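Local coordinates for GGDEF and EAL domain-containing protein (PDB 6PWK), which binds the second messenger cyclic di-GMP and probably acts as a LapD-type receptor that controls large adhesins and biofilm formation in Vibrio cholerae, at residues 233-238 and 246-251; 308-313 and 343-348. One frame throughout, in Å; residues are numbered along the deposited sequence.

Following the chain from the N terminus, contact 1 comes first, within the EAL family region: it joins helix 232-241 to the start of helix 245-261, folding back across just seven intervening residues. Contact 2 opens only after contact 1 has closed. It spans 29 residues that include helix 314-326 and strand 330-336, and brings helix 307-312 against the short helix 345-349. The two loops are therefore in series, neither enclosing nor crossing the other. The centres of contacts 1 and 2 are about 22 Å apart, their nearest atoms about 9 Å. Contact 1 ties together two successive helices that wall the ligand pocket; contact 2 joins the helices that follow two neighbouring parallel strands.

Contact 1: residues 233-238 and 246-251; sequences NQFLFA and HIFDQY. With C2E (9,9'-[(2R,3R,3aS,5S,7aR,9R,10R,10aS,12S,14aR)-3,5,10,12-tetrahydroxy-5,12-dioxidooctahydro-2H,7H-difuro[3,2-d:3',2'-j][1,3,7,9,2,8]tetraoxadiphosphacyclododecine-2,9-diyl]bis(2-amino-1,9-dihydro-6H-purin-6-one)), chain C.
Phe248 is engaged in two directions at once: one face of its ring receives the edge of Phe235, while its own edge is directed at a guanine of bound cyclic di-GMP. The evidence for a T-shaped pair is a centroid separation of 5.4 Å with the ring planes at 78°. The CE1-CZ edge of Phe235 makes the approach, with CZ 3.9 Å from CE1 of Phe248; CE1 of Phe235 stands over the face, displaced toward its rim. Two torsions set this up. In Phe235, chi1 of 60° lodges CG between the backbone N and the carbonyl carbon; in Phe248, CG is turned opposite the backbone N and the ring reaches across to the other helix.

On the ligand side, CE2 of Phe248 lies 3.3 Å from N11 of the guanine, above the plane of the base. Leu236 divides its branches between protein and ligand. Its CD2 methyl touches CD2 of Phe248 at 4.1 Å, whereas CD1 comes 3.5 Å from guanine N31, on the same side of the base as Phe248. The two residues together cover part of one guanine face.

Asp249 reads the edge of the base: the exocyclic amine N21 donates to OD1 at 2.7 Å, nearly straight at 163°. The other carboxylate oxygen, OD2, is hydrogen-bonded to Ala274 N and Ser277 OG, which fixes the rotation of the group and positions OD1. Asn233 meets the sugar, its OD1 lying 3.4 Å from ribose C4A.

The contact therefore forms a helical wall of the EAL-domain ligand pocket, whose other polar contributions include Arg203, Gln205, Ser221 and Glu393. Behind it, Phe235 packs on Trp187 and Val191 of helix 184-197 and on Phe223 of strand 214-225, while Asp249 rests against Phe283 of helix 281-292.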
ATOM      1  N   ASN A 233      10.385  19.783   9.717  1.00 47.60           N
ATOM      2  CA  ASN A 233       9.850  18.869  10.721  1.00 43.73           C
ATOM      3  C   ASN A 233       8.475  19.280  11.232  1.00 52.98           C
ATOM      4  O   ASN A 233       7.863  18.520  11.991  1.00 54.04           O
ATOM      5  CB  ASN A 233      10.816  18.743  11.901  1.00 51.70           C
ATOM      6  CG  ASN A 233      11.932  17.749  11.636  1.00 65.32           C
ATOM      7  OD1 ASN A 233      11.829  16.909  10.742  1.00 68.09           O
ATOM      8  ND2 ASN A 233      13.001  17.834  12.421  1.00 53.81           N
ATOM      9  N   GLN A 234       7.972  20.451  10.838  1.00 56.12           N
ATOM     10  CA  GLN A 234       6.637  20.855  11.257  1.00 51.95           C
ATOM     11  C   GLN A 234       5.553  20.255  10.369  1.00 49.17           C
ATOM     12  O   GLN A 234       4.433  20.029  10.840  1.00 44.85           O
ATOM     13  CB  GLN A 234       6.524  22.382  11.261  1.00 50.90           C
ATOM     14  CG  GLN A 234       7.419  23.075  12.281  1.00 48.78           C
ATOM     15  CD  GLN A 234       7.315  24.589  12.220  1.00 51.87           C
ATOM     16  OE1 GLN A 234       8.172  25.259  11.643  1.00 50.95           O
ATOM     17  NE2 GLN A 234       6.263  25.136  12.819  1.00 61.19           N
ATOM     18  N   PHE A 235       5.861  19.981   9.097  1.00 42.64           N
ATOM     19  CA  PHE A 235       4.850  19.527   8.151  1.00 42.77           C
ATOM     20  C   PHE A 235       5.177  18.226   7.431  1.00 47.23           C
ATOM     21  O   PHE A 235       4.300  17.703   6.736  1.00 51.22           O
ATOM     22  CB  PHE A 235       4.583  20.609   7.090  1.00 48.74           C
ATOM     23  CG  PHE A 235       5.793  20.983   6.278  1.00 51.35           C
ATOM     24  CD1 PHE A 235       6.162  20.238   5.168  1.00 55.80           C
ATOM     25  CD2 PHE A 235       6.555  22.089   6.616  1.00 54.52           C
ATOM     26  CE1 PHE A 235       7.271  20.582   4.419  1.00 57.40           C
ATOM     27  CE2 PHE A 235       7.666  22.439   5.868  1.00 50.59           C
ATOM     28  CZ  PHE A 235       8.023  21.684   4.770  1.00 48.77           C
ATOM     29  N   LEU A 236       6.396  17.693   7.557  1.00 53.83           N
ATOM     30  CA  LEU A 236       6.759  16.509   6.781  1.00 46.35           C
ATOM     31  C   LEU A 236       5.934  15.291   7.176  1.00 56.38           C
ATOM     32  O   LEU A 236       5.705  14.405   6.345  1.00 57.52           O
ATOM     33  CB  LEU A 236       8.249  16.211   6.935  1.00 45.02           C
ATOM     34  CG  LEU A 236       9.155  16.840   5.875  1.00 53.10           C
ATOM     35  CD1 LEU A 236      10.610  16.518   6.159  1.00 57.20           C
ATOM     36  CD2 LEU A 236       8.758  16.364   4.486  1.00 49.26           C
ATOM     37  N   PHE A 237       5.484  15.223   8.429  1.00 55.49           N
ATOM     38  CA  PHE A 237       4.651  14.101   8.849  1.00 46.92           C
ATOM     39  C   PHE A 237       3.323  14.100   8.102  1.00 49.83           C
ATOM     40  O   PHE A 237       2.799  13.037   7.750  1.00 53.71           O
ATOM     41  CB  PHE A 237       4.415  14.156  10.358  1.00 50.66           C
ATOM     42  CG  PHE A 237       3.343  15.127  10.766  1.00 62.26           C
ATOM     43  CD1 PHE A 237       3.581  16.491  10.745  1.00 62.06           C
ATOM     44  CD2 PHE A 237       2.095  14.674  11.161  1.00 66.30           C
ATOM     45  CE1 PHE A 237       2.595  17.387  11.116  1.00 67.78           C
ATOM     46  CE2 PHE A 237       1.105  15.564  11.533  1.00 64.38           C
ATOM     47  CZ  PHE A 237       1.354  16.922  11.511  1.00 61.35           C
ATOM     48  N   ALA A 238       2.768  15.286   7.843  1.00 49.72           N
ATOM     49  CA  ALA A 238       1.490  15.370   7.147  1.00 51.76           C
ATOM     50  C   ALA A 238       1.632  14.965   5.685  1.00 55.03           C
ATOM     51  O   ALA A 238       0.747  14.304   5.130  1.00 54.43           O
ATOM     52  CB  ALA A 238       0.922  16.781   7.262  1.00 43.52           C
ATOM     53  N   HIS A 246       6.405  13.550  -2.103  1.00 50.83           N
ATOM     54  CA  HIS A 246       7.146  13.602  -3.359  1.00 53.02           C
ATOM     55  C   HIS A 246       6.885  14.900  -4.112  1.00 55.17           C
ATOM     56  O   HIS A 246       7.742  15.348  -4.880  1.00 60.13           O
ATOM     57  CB  HIS A 246       6.805  12.392  -4.231  1.00 55.42           C
ATOM     58  CG  HIS A 246       5.376  12.344  -4.671  1.00 60.07           C
ATOM     59  ND1 HIS A 246       4.370  11.837  -3.876  1.00 63.71           N
ATOM     60  CD2 HIS A 246       4.784  12.732  -5.825  1.00 62.80           C
ATOM     61  CE1 HIS A 246       3.220  11.918  -4.521  1.00 67.14           C
ATOM     62  NE2 HIS A 246       3.444  12.458  -5.706  1.00 67.02           N
ATOM     63  N   ILE A 247       5.720  15.520  -3.908  1.00 51.66           N
ATOM     64  CA  ILE A 247       5.491  16.854  -4.459  1.00 60.17           C
ATOM     65  C   ILE A 247       6.486  17.841  -3.865  1.00 63.16           C
ATOM     66  O   ILE A 247       7.055  18.682  -4.572  1.00 63.36           O
ATOM     67  CB  ILE A 247       4.040  17.305  -4.207  1.00 63.97           C
ATOM     68  CG1 ILE A 247       3.060  16.497  -5.059  1.00 73.43           C
ATOM     69  CG2 ILE A 247       3.885  18.796  -4.477  1.00 61.27           C
ATOM     70  CD1 ILE A 247       2.465  15.311  -4.341  1.00 80.16           C
ATOM     71  N   PHE A 248       6.719  17.743  -2.556  1.00 59.52           N
ATOM     72  CA  PHE A 248       7.661  18.634  -1.891  1.00 58.97           C
ATOM     73  C   PHE A 248       9.096  18.340  -2.312  1.00 58.59           C
ATOM     74  O   PHE A 248       9.877  19.267  -2.555  1.00 51.41           O
ATOM     75  CB  PHE A 248       7.493  18.508  -0.377  1.00 58.75           C
ATOM     76  CG  PHE A 248       8.596  19.142   0.415  1.00 65.80           C
ATOM     77  CD1 PHE A 248       8.645  20.514   0.585  1.00 65.47           C
ATOM     78  CD2 PHE A 248       9.575  18.361   1.007  1.00 71.74           C
ATOM     79  CE1 PHE A 248       9.656  21.096   1.321  1.00 58.06           C
ATOM     80  CE2 PHE A 248      10.587  18.939   1.744  1.00 69.06           C
ATOM     81  CZ  PHE A 248      10.628  20.308   1.901  1.00 64.71           C
ATOM     82  N   ASP A 249       9.460  17.059  -2.411  1.00 52.66           N
ATOM     83  CA  ASP A 249      10.825  16.710  -2.792  1.00 46.89           C
ATOM     84  C   ASP A 249      11.115  17.087  -4.239  1.00 54.83           C
ATOM     85  O   ASP A 249      12.226  17.526  -4.559  1.00 59.17           O
ATOM     86  CB  ASP A 249      11.074  15.220  -2.565  1.00 45.15           C
ATOM     87  CG  ASP A 249      11.396  14.897  -1.118  1.00 56.75           C
ATOM     88  OD1 ASP A 249      11.843  15.810  -0.394  1.00 62.44           O
ATOM     89  OD2 ASP A 249      11.209  13.732  -0.707  1.00 58.93           O
ATOM     90  N   GLN A 250      10.134  16.926  -5.128  1.00 55.22           N
ATOM     91  CA  GLN A 250      10.348  17.294  -6.523  1.00 50.79           C
ATOM     92  C   GLN A 250      10.538  18.798  -6.677  1.00 44.32           C
ATOM     93  O   GLN A 250      11.309  19.246  -7.533  1.00 53.39           O
ATOM     94  CB  GLN A 250       9.184  16.801  -7.384  1.00 48.43           C
ATOM     95  CG  GLN A 250       9.205  15.301  -7.633  1.00 57.96           C
ATOM     96  CD  GLN A 250       7.884  14.772  -8.155  1.00 58.74           C
ATOM     97  OE1 GLN A 250       7.502  13.637  -7.869  1.00 64.80           O
ATOM     98  NE2 GLN A 250       7.179  15.592  -8.926  1.00 51.71           N
ATOM     99  N   TYR A 251       9.848  19.592  -5.858  1.00 44.81           N
ATOM    100  CA  TYR A 251      10.035  21.039  -5.905  1.00 56.22           C
ATOM    101  C   TYR A 251      11.430  21.426  -5.429  1.00 61.05           C
ATOM    102  O   TYR A 251      12.105  22.249  -6.057  1.00 55.34           O
ATOM    103  CB  TYR A 251       8.965  21.738  -5.066  1.00 53.41           C
ATOM    104  CG  TYR A 251       9.178  23.228  -4.937  1.00 59.81           C
ATOM    105  CD1 TYR A 251       8.782  24.097  -5.947  1.00 61.35           C
ATOM    106  CD2 TYR A 251       9.777  23.769  -3.805  1.00 59.02           C
ATOM    107  CE1 TYR A 251       8.977  25.461  -5.834  1.00 61.98           C
ATOM    108  CE2 TYR A 251       9.977  25.131  -3.684  1.00 58.32           C
ATOM    109  CZ  TYR A 251       9.575  25.972  -4.700  1.00 65.40           C
ATOM    110  OH  TYR A 251       9.769  27.329  -4.583  1.00 78.20           O
TER
HETATM  111  P1  C2E C 701      18.318  16.520   9.093  1.00 81.95           P
HETATM  112  O2P C2E C 701      18.751  15.679   7.923  1.00 58.71           O
HETATM  113  O1P C2E C 701      18.935  15.861  10.295  1.00 47.07           O
HETATM  114  O5' C2E C 701      18.986  18.014   9.048  1.00 75.93           O
HETATM  115  C5' C2E C 701      19.676  18.456  10.169  1.00 56.10           C
HETATM  116  C4' C2E C 701      18.681  19.320  10.992  1.00 61.16           C
HETATM  117  O4' C2E C 701      19.220  19.687  12.117  1.00 62.54           O
HETATM  118  C3' C2E C 701      18.388  20.653  10.279  1.00 57.48           C
HETATM  119  O3' C2E C 701      17.309  21.184  10.880  1.00 55.52           O
HETATM  120  C2' C2E C 701      19.620  21.472  10.691  1.00 54.65           C
HETATM  121  O2' C2E C 701      19.367  22.924  10.472  1.00 46.82           O
HETATM  122  C1' C2E C 701      19.598  21.249  11.975  1.00 59.59           C
HETATM  123  N9  C2E C 701      20.785  21.399  12.777  1.00 66.00           N
HETATM  124  C8  C2E C 701      21.713  21.438  11.789  1.00 64.72           C
HETATM  125  N7  C2E C 701      22.921  21.570  12.395  1.00 60.04           N
HETATM  126  C5  C2E C 701      22.739  21.600  13.711  1.00 61.91           C
HETATM  127  C6  C2E C 701      23.680  21.720  14.922  1.00 68.29           C
HETATM  128  O6  C2E C 701      24.853  21.825  14.793  1.00 76.06           O
HETATM  129  N1  C2E C 701      23.137  21.715  16.247  1.00 64.73           N
HETATM  130  C2  C2E C 701      21.721  21.592  16.478  1.00 68.89           C
HETATM  131  N2  C2E C 701      21.114  21.579  17.806  1.00 69.33           N
HETATM  132  N3  C2E C 701      20.862  21.475  15.312  1.00 70.28           N
HETATM  133  C4  C2E C 701      21.413  21.484  13.933  1.00 64.85           C
HETATM  134  P11 C2E C 701      16.126  21.626   9.804  1.00 64.06           P
HETATM  135  O21 C2E C 701      16.413  22.771   8.869  1.00 63.23           O
HETATM  136  O11 C2E C 701      14.951  22.076  10.635  1.00 49.51           O
HETATM  137  O5A C2E C 701      15.760  20.176   9.105  1.00 66.63           O
HETATM  138  C5A C2E C 701      15.035  19.337   9.963  1.00 54.78           C
HETATM  139  C4A C2E C 701      14.644  18.107   9.249  1.00 57.33           C
HETATM  140  O4A C2E C 701      13.766  18.397   8.327  1.00 61.56           O
HETATM  141  C3A C2E C 701      15.974  17.428   8.470  1.00 65.50           C
HETATM  142  O3A C2E C 701      16.688  16.479   9.392  1.00 73.53           O
HETATM  143  C2A C2E C 701      15.522  16.823   7.506  1.00 59.71           C
HETATM  144  O2A C2E C 701      15.180  15.408   7.894  1.00 56.78           O
HETATM  145  C1A C2E C 701      14.188  17.650   7.082  1.00 54.76           C
HETATM  146  N91 C2E C 701      14.451  18.471   6.092  1.00 48.05           N
HETATM  147  C81 C2E C 701      15.023  19.685   6.115  1.00 47.10           C
HETATM  148  N71 C2E C 701      15.063  20.107   4.837  1.00 39.76           N
HETATM  149  C51 C2E C 701      14.527  19.168   4.061  1.00 43.49           C
HETATM  150  C61 C2E C 701      14.303  19.087   2.556  1.00 45.00           C
HETATM  151  O61 C2E C 701      14.646  19.995   1.886  1.00 38.48           O
HETATM  152  N11 C2E C 701      13.692  17.937   1.964  1.00 53.92           N
HETATM  153  C21 C2E C 701      13.279  16.839   2.792  1.00 45.00           C
HETATM  154  N21 C2E C 701      12.657  15.671   2.186  1.00 58.25           N
HETATM  155  N31 C2E C 701      13.501  16.926   4.236  1.00 52.53           N
HETATM  156  C41 C2E C 701      14.139  18.131   4.845  1.00 44.20           C

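Contact 2: residues 308-313 and 343-348; sequences GCFVNE and LDYINE
Phe310 and Tyr345 account for most of this contact, and their principal interaction is a CH-pi contact, not a full ring stack. The methylene carbon CB of Phe310 sits over one face of the Tyr345 ring, 3.8 Å from its centroid and 25° off the ring normal. It is displaced toward the rim, on the side of CD1, the nearest ring atom.

The aromatic geometry is consistent with this. The two ring planes are inclined by only 16°, yet the centroids are 5.2 Å apart, and the rings are slid so far that they barely overlap. The backbone of Phe310 directs CB onto the tyrosine face; the first torsion, -67°, with CG beside the backbone N, then carries the ring onward, away from full overlap. The Phe310 ring has a further aromatic partner in Phe349, met edge-to-face.

Apolar packing completes the fit. CG1 of Val311 lies 4.0 Å from CD2 of Tyr345, across the ring from CD1, where Phe310 approaches most closely. The opposite face of the tyrosine is covered by its chain neighbour Ile346, whose CG1 stands 3.8 Å above the plane. The ring is thus sandwiched between aliphatic groups.

Polar interactions lie at the margins. The hydroxyl of Tyr345 is hydrogen-bonded to Glu307 OE1, just before segment 308-313, adding a polar tie between the same two helices. Glu348 forms a salt bridge with Arg285 of the second subunit, placing this corner at the dimer interface.

Helices 307-312 and 345-349 follow successive parallel strands of the EAL-domain beta/alpha (TIM-type) barrel, 301-305 and 330-336, which carry the magnesium ligands Glu304 and Asp334; the contact joins these two short helices. Phe310 and Tyr345 both pack on Val333 of strand 330-336, and Tyr345 also touches Tyr336.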
ATOM      1  N   GLY A 308      16.020   4.563   7.606  1.00 60.89           N
ATOM      2  CA  GLY A 308      14.779   3.808   7.634  1.00 57.13           C
ATOM      3  C   GLY A 308      14.358   3.293   6.272  1.00 65.34           C
ATOM      4  O   GLY A 308      13.696   2.257   6.175  1.00 63.15           O
ATOM      5  N   CYS A 309      14.729   4.003   5.203  1.00 67.28           N
ATOM      6  CA  CYS A 309      14.426   3.526   3.857  1.00 60.37           C
ATOM      7  C   CYS A 309      15.135   2.213   3.566  1.00 62.14           C
ATOM      8  O   CYS A 309      14.525   1.260   3.069  1.00 66.87           O
ATOM      9  CB  CYS A 309      14.824   4.574   2.819  1.00 56.51           C
ATOM     10  SG  CYS A 309      13.663   5.919   2.606  1.00 65.83           S
ATOM     11  N   PHE A 310      16.432   2.147   3.868  1.00 58.40           N
ATOM     12  CA  PHE A 310      17.223   0.984   3.482  1.00 61.93           C
ATOM     13  C   PHE A 310      16.785  -0.276   4.219  1.00 65.28           C
ATOM     14  O   PHE A 310      16.864  -1.376   3.661  1.00 75.75           O
ATOM     15  CB  PHE A 310      18.707   1.251   3.733  1.00 67.13           C
ATOM     16  CG  PHE A 310      19.295   2.309   2.842  1.00 59.97           C
ATOM     17  CD1 PHE A 310      19.783   1.986   1.586  1.00 50.23           C
ATOM     18  CD2 PHE A 310      19.372   3.626   3.265  1.00 56.49           C
ATOM     19  CE1 PHE A 310      20.329   2.956   0.767  1.00 48.34           C
ATOM     20  CE2 PHE A 310      19.917   4.600   2.452  1.00 55.52           C
ATOM     21  CZ  PHE A 310      20.395   4.265   1.201  1.00 56.63           C
ATOM     22  N   VAL A 311      16.322  -0.145   5.461  1.00 62.65           N
ATOM     23  CA  VAL A 311      15.975  -1.331   6.239  1.00 73.58           C
ATOM     24  C   VAL A 311      14.489  -1.676   6.136  1.00 74.31           C
ATOM     25  O   VAL A 311      14.118  -2.841   6.300  1.00 75.88           O
ATOM     26  CB  VAL A 311      16.406  -1.155   7.708  1.00 74.82           C
ATOM     27  CG1 VAL A 311      17.605  -0.222   7.810  1.00 80.73           C
ATOM     28  CG2 VAL A 311      15.253  -0.662   8.577  1.00 70.11           C
ATOM     29  N   ASN A 312      13.629  -0.696   5.859  1.00 68.88           N
ATOM     30  CA  ASN A 312      12.195  -0.944   5.766  1.00 65.30           C
ATOM     31  C   ASN A 312      11.693  -1.031   4.333  1.00 68.93           C
ATOM     32  O   ASN A 312      10.766  -1.800   4.063  1.00 77.35           O
ATOM     33  CB  ASN A 312      11.414   0.148   6.506  1.00 68.14           C
ATOM     34  CG  ASN A 312      11.754   0.212   7.983  1.00 73.37           C
ATOM     35  OD1 ASN A 312      11.912  -0.816   8.641  1.00 71.50           O
ATOM     36  ND2 ASN A 312      11.868   1.426   8.510  1.00 80.51           N
ATOM     37  N   GLU A 313      12.274  -0.267   3.412  1.00 62.68           N
ATOM     38  CA  GLU A 313      11.886  -0.290   2.000  1.00 52.13           C
ATOM     39  C   GLU A 313      13.116  -0.495   1.125  1.00 55.14           C
ATOM     40  O   GLU A 313      13.474   0.371   0.321  1.00 64.68           O
ATOM     41  CB  GLU A 313      11.159   0.999   1.621  1.00 45.08           C
ATOM     42  CG  GLU A 313       9.937   1.316   2.471  1.00 54.77           C
ATOM     43  CD  GLU A 313       8.769   0.385   2.194  1.00 73.70           C
ATOM     44  OE1 GLU A 313       8.821  -0.359   1.193  1.00 79.30           O
ATOM     45  OE2 GLU A 313       7.797   0.400   2.979  1.00 75.25           O
ATOM     46  N   LEU A 343      22.220  -3.199  10.235  1.00 98.19           N
ATOM     47  CA  LEU A 343      22.911  -2.238   9.389  1.00 98.06           C
ATOM     48  C   LEU A 343      23.844  -2.942   8.414  1.00103.03           C
ATOM     49  O   LEU A 343      24.960  -2.484   8.156  1.00106.62           O
ATOM     50  CB  LEU A 343      23.684  -1.229  10.232  1.00 91.19           C
ATOM     51  N   ASP A 344      23.403  -4.068   7.859  1.00102.11           N
ATOM     52  CA  ASP A 344      24.162  -4.764   6.830  1.00 98.43           C
ATOM     53  C   ASP A 344      23.772  -4.335   5.423  1.00 91.82           C
ATOM     54  O   ASP A 344      24.369  -4.815   4.456  1.00 91.24           O
ATOM     55  CB  ASP A 344      23.996  -6.280   6.978  1.00107.57           C
ATOM     56  CG  ASP A 344      22.561  -6.730   6.789  1.00114.76           C
ATOM     57  OD1 ASP A 344      21.643  -5.906   6.988  1.00115.40           O
ATOM     58  OD2 ASP A 344      22.351  -7.914   6.449  1.00119.44           O
ATOM     59  N   TYR A 345      22.785  -3.446   5.290  1.00 86.79           N
ATOM     60  CA  TYR A 345      22.415  -2.910   3.985  1.00 76.39           C
ATOM     61  C   TYR A 345      23.566  -2.161   3.332  1.00 81.82           C
ATOM     62  O   TYR A 345      23.587  -2.017   2.105  1.00 82.97           O
ATOM     63  CB  TYR A 345      21.208  -1.986   4.128  1.00 70.07           C
ATOM     64  CG  TYR A 345      21.476  -0.772   4.996  1.00 74.53           C
ATOM     65  CD1 TYR A 345      21.965   0.410   4.448  1.00 72.45           C
ATOM     66  CD2 TYR A 345      21.246  -0.809   6.365  1.00 75.13           C
ATOM     67  CE1 TYR A 345      22.212   1.517   5.235  1.00 65.26           C
ATOM     68  CE2 TYR A 345      21.490   0.293   7.161  1.00 70.59           C
ATOM     69  CZ  TYR A 345      21.973   1.453   6.589  1.00 70.68           C
ATOM     70  OH  TYR A 345      22.220   2.556   7.372  1.00 79.01           O
ATOM     71  N   ILE A 346      24.514  -1.669   4.133  1.00 87.61           N
ATOM     72  CA  ILE A 346      25.656  -0.931   3.600  1.00 87.83           C
ATOM     73  C   ILE A 346      26.435  -1.788   2.615  1.00 80.27           C
ATOM     74  O   ILE A 346      26.884  -1.306   1.567  1.00 69.83           O
ATOM     75  CB  ILE A 346      26.557  -0.458   4.752  1.00 90.23           C
ATOM     76  CG1 ILE A 346      25.752   0.349   5.764  1.00 89.22           C
ATOM     77  CG2 ILE A 346      27.716   0.354   4.224  1.00 95.41           C
ATOM     78  CD1 ILE A 346      26.380   0.344   7.123  1.00 95.52           C
ATOM     79  N   ASN A 347      26.620  -3.069   2.940  1.00 85.06           N
ATOM     80  CA  ASN A 347      27.401  -3.949   2.080  1.00 88.80           C
ATOM     81  C   ASN A 347      26.736  -4.122   0.720  1.00 83.78           C
ATOM     82  O   ASN A 347      27.419  -4.211  -0.307  1.00 79.62           O
ATOM     83  CB  ASN A 347      27.595  -5.301   2.764  1.00 98.72           C
ATOM     84  CG  ASN A 347      28.686  -6.131   2.119  1.00113.66           C
ATOM     85  OD1 ASN A 347      29.639  -5.594   1.555  1.00119.84           O
ATOM     86  ND2 ASN A 347      28.552  -7.451   2.199  1.00120.47           N
ATOM     87  N   GLU A 348      25.402  -4.162   0.691  1.00 84.17           N
ATOM     88  CA  GLU A 348      24.704  -4.348  -0.576  1.00 91.13           C
ATOM     89  C   GLU A 348      24.601  -3.045  -1.361  1.00 85.19           C
ATOM     90  O   GLU A 348      24.814  -3.034  -2.578  1.00 83.88           O
ATOM     91  CB  GLU A 348      23.309  -4.930  -0.331  1.00 99.63           C
ATOM     92  CG  GLU A 348      22.548  -5.244  -1.613  1.00105.83           C
ATOM     93  CD  GLU A 348      21.056  -5.400  -1.390  1.00110.72           C
ATOM     94  OE1 GLU A 348      20.409  -6.136  -2.166  1.00114.35           O
ATOM     95  OE2 GLU A 348      20.527  -4.782  -0.443  1.00112.47           O
TER